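Local structure of lantibiotic dehydratase (Microbispora corallina, 5EHK) at residues A958-P968 and D991-S999. The protein probably dehydrates serine and threonine residues of the precursor peptide of the lantibiotic NAI-107, using glutamyl-tRNA as the source of the activating glutamate. Sequence-based numbering, arbitrary orientation.
Sequences AAALADAFGPP and DPAAAWMSS
Trp-996 reaches out from helix 992-997 and lays its indole against the turn that ends helix 958-965. There Trp-996 NE1 donates a nearly straight hydrogen bond of 2.8 Å to Gly-966 O, with the carbonyl oxygen lying close to the indole plane. Gly-966 has left the helical conformation with positive phi, where a side chain would jam against the preceding carbonyl, so glycine suits the place. A chi1 of -59°, with CG beside the backbone N, sends the Trp-996 side chain toward the turn. Pro-968 CG rests over one face, toward the rim, 3.9 Å from Trp-996 CZ2; the ring of Phe-965 meets the indole obliquely, its plane turned 87°, with Phe-965 CD2 3.5 Å from Trp-996 CZ2.

At the tight centre, small Ala-962 and Ala-993 let the backbones come close, with larger side chains around them. Ala-962 is a knob in a hole formed by Pro-992, Ala-993, Trp-996 and Met-997, and its CB lies 3.7 Å from Ala-993 CA. Its lone methyl is consistent with the close approach of the two helical segments, axes 7.2 Å apart at 110°. Flexible Met-997, bent at chi2 and chi3, fills in beside this knob, bringing CG 4.1 Å from Ala-962 CB.

Packing is looser toward solvent, where Pro-967 is exposed and the carboxylate of Asp-963 only skirts the contact, OD1 4.2 Å from Ala-993 CB. Pro-992, following N-cap Asp-991, suits a first helical turn, which needs no N-H from it. The whole is a steep helix crossing with a single alanine knob, closed by a tryptophan-to-carbonyl bond, in the C-terminal family region, which in LanB dehydratases probably carries out glutamate elimination.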
# COMPACT_ATOMS: atom_id res chain seq x y z
N ALA A 958 23.71 -27.62 6.46
CA ALA A 958 24.26 -27.04 5.23
C ALA A 958 25.62 -27.62 4.89
O ALA A 958 25.85 -28.08 3.76
CB ALA A 958 24.36 -25.57 5.34
N ALA A 959 26.52 -27.61 5.87
CA ALA A 959 27.90 -28.03 5.64
C ALA A 959 27.97 -29.50 5.28
O ALA A 959 28.77 -29.92 4.43
CB ALA A 959 28.74 -27.76 6.85
N ALA A 960 27.09 -30.28 5.91
CA ALA A 960 27.02 -31.71 5.64
C ALA A 960 26.54 -32.00 4.21
O ALA A 960 27.00 -32.96 3.58
CB ALA A 960 26.12 -32.39 6.65
N LEU A 961 25.61 -31.18 3.71
CA LEU A 961 25.16 -31.33 2.33
C LEU A 961 26.26 -30.97 1.34
O LEU A 961 26.51 -31.71 0.40
CB LEU A 961 23.89 -30.52 2.06
CG LEU A 961 23.10 -30.82 0.77
CD1 LEU A 961 21.62 -30.58 1.00
CD2 LEU A 961 23.58 -29.98 -0.41
N ALA A 962 26.91 -29.83 1.57
CA ALA A 962 28.05 -29.39 0.76
C ALA A 962 29.13 -30.45 0.66
O ALA A 962 29.64 -30.69 -0.44
CB ALA A 962 28.63 -28.11 1.29
N ASP A 963 29.49 -31.07 1.80
CA ASP A 963 30.47 -32.17 1.81
C ASP A 963 29.93 -33.24 0.90
O ASP A 963 30.60 -33.67 -0.02
CB ASP A 963 30.70 -32.76 3.22
CG ASP A 963 32.02 -33.59 3.34
OD1 ASP A 963 33.12 -32.98 3.31
OD2 ASP A 963 32.00 -34.83 3.51
N ALA A 964 28.67 -33.59 1.09
CA ALA A 964 28.11 -34.79 0.48
C ALA A 964 27.98 -34.71 -1.04
O ALA A 964 28.20 -35.71 -1.73
CB ALA A 964 26.77 -35.14 1.13
N PHE A 965 27.69 -33.53 -1.57
CA PHE A 965 27.54 -33.37 -3.01
C PHE A 965 28.82 -33.81 -3.71
O PHE A 965 28.78 -34.38 -4.81
CB PHE A 965 27.20 -31.94 -3.41
CG PHE A 965 26.79 -31.80 -4.84
CD1 PHE A 965 25.48 -32.05 -5.23
CD2 PHE A 965 27.70 -31.43 -5.81
CE1 PHE A 965 25.09 -31.92 -6.56
CE2 PHE A 965 27.32 -31.30 -7.13
CZ PHE A 965 26.02 -31.55 -7.51
N GLY A 966 29.95 -33.55 -3.06
CA GLY A 966 31.22 -33.96 -3.61
C GLY A 966 31.85 -32.89 -4.48
O GLY A 966 31.35 -31.77 -4.56
N PRO A 967 32.97 -33.25 -5.14
CA PRO A 967 33.78 -32.36 -5.98
C PRO A 967 32.91 -31.74 -7.07
O PRO A 967 31.98 -32.39 -7.53
CB PRO A 967 34.78 -33.32 -6.63
CG PRO A 967 34.12 -34.66 -6.58
CD PRO A 967 33.35 -34.67 -5.30
N PRO A 968 33.20 -30.49 -7.44
CA PRO A 968 32.54 -29.86 -8.59
C PRO A 968 32.84 -30.54 -9.93
O PRO A 968 33.59 -31.51 -9.98
CB PRO A 968 33.09 -28.43 -8.56
CG PRO A 968 33.45 -28.18 -7.13
CD PRO A 968 33.94 -29.52 -6.62
N ASP A 991 38.28 -30.48 -0.60
CA ASP A 991 37.35 -29.89 0.38
C ASP A 991 36.07 -29.36 -0.28
O ASP A 991 35.90 -28.14 -0.39
CB ASP A 991 38.03 -28.73 1.11
CG ASP A 991 37.34 -28.37 2.40
OD1 ASP A 991 36.41 -29.11 2.80
OD2 ASP A 991 37.73 -27.37 3.04
N PRO A 992 35.17 -30.28 -0.68
CA PRO A 992 33.91 -29.92 -1.36
C PRO A 992 32.98 -29.05 -0.50
O PRO A 992 32.18 -28.28 -1.05
CB PRO A 992 33.27 -31.28 -1.68
CG PRO A 992 34.34 -32.31 -1.44
CD PRO A 992 35.21 -31.72 -0.37
N ALA A 993 33.06 -29.20 0.82
CA ALA A 993 32.29 -28.37 1.74
C ALA A 993 32.63 -26.91 1.53
O ALA A 993 31.76 -26.09 1.24
CB ALA A 993 32.58 -28.78 3.18
N ALA A 994 33.91 -26.59 1.65
CA ALA A 994 34.36 -25.22 1.44
C ALA A 994 34.06 -24.77 0.01
O ALA A 994 33.71 -23.61 -0.22
CB ALA A 994 35.83 -25.05 1.79
N ALA A 995 34.21 -25.69 -0.94
CA ALA A 995 33.89 -25.43 -2.34
C ALA A 995 32.51 -24.81 -2.44
O ALA A 995 32.37 -23.63 -2.72
CB ALA A 995 33.94 -26.71 -3.16
N TRP A 996 31.50 -25.62 -2.16
CA TRP A 996 30.11 -25.17 -2.28
C TRP A 996 29.72 -24.04 -1.32
O TRP A 996 29.06 -23.09 -1.73
CB TRP A 996 29.18 -26.37 -2.14
CG TRP A 996 29.45 -27.40 -3.17
CD1 TRP A 996 29.85 -28.69 -2.96
CD2 TRP A 996 29.32 -27.24 -4.58
NE1 TRP A 996 30.00 -29.34 -4.16
CE2 TRP A 996 29.68 -28.47 -5.17
CE3 TRP A 996 28.95 -26.18 -5.41
CZ2 TRP A 996 29.67 -28.67 -6.54
CZ3 TRP A 996 28.94 -26.38 -6.76
CH2 TRP A 996 29.29 -27.61 -7.32
N MET A 997 30.14 -24.11 -0.06
CA MET A 997 29.80 -23.04 0.87
C MET A 997 30.37 -21.69 0.42
O MET A 997 29.91 -20.65 0.88
CB MET A 997 30.28 -23.37 2.29
CG MET A 997 29.55 -24.52 2.96
SD MET A 997 27.75 -24.38 2.90
CE MET A 997 27.45 -22.81 3.71
N SER A 998 31.35 -21.69 -0.48
CA SER A 998 31.93 -20.42 -0.90
C SER A 998 31.06 -19.70 -1.93
O SER A 998 31.18 -18.48 -2.10
CB SER A 998 33.37 -20.58 -1.40
OG SER A 998 34.22 -21.04 -0.37
N SER A 999 30.19 -20.46 -2.61
CA SER A 999 29.34 -19.90 -3.66
C SER A 999 28.11 -19.24 -3.02
O SER A 999 27.22 -18.71 -3.70
CB SER A 999 28.86 -20.99 -4.60
OG SER A 999 28.17 -21.98 -3.88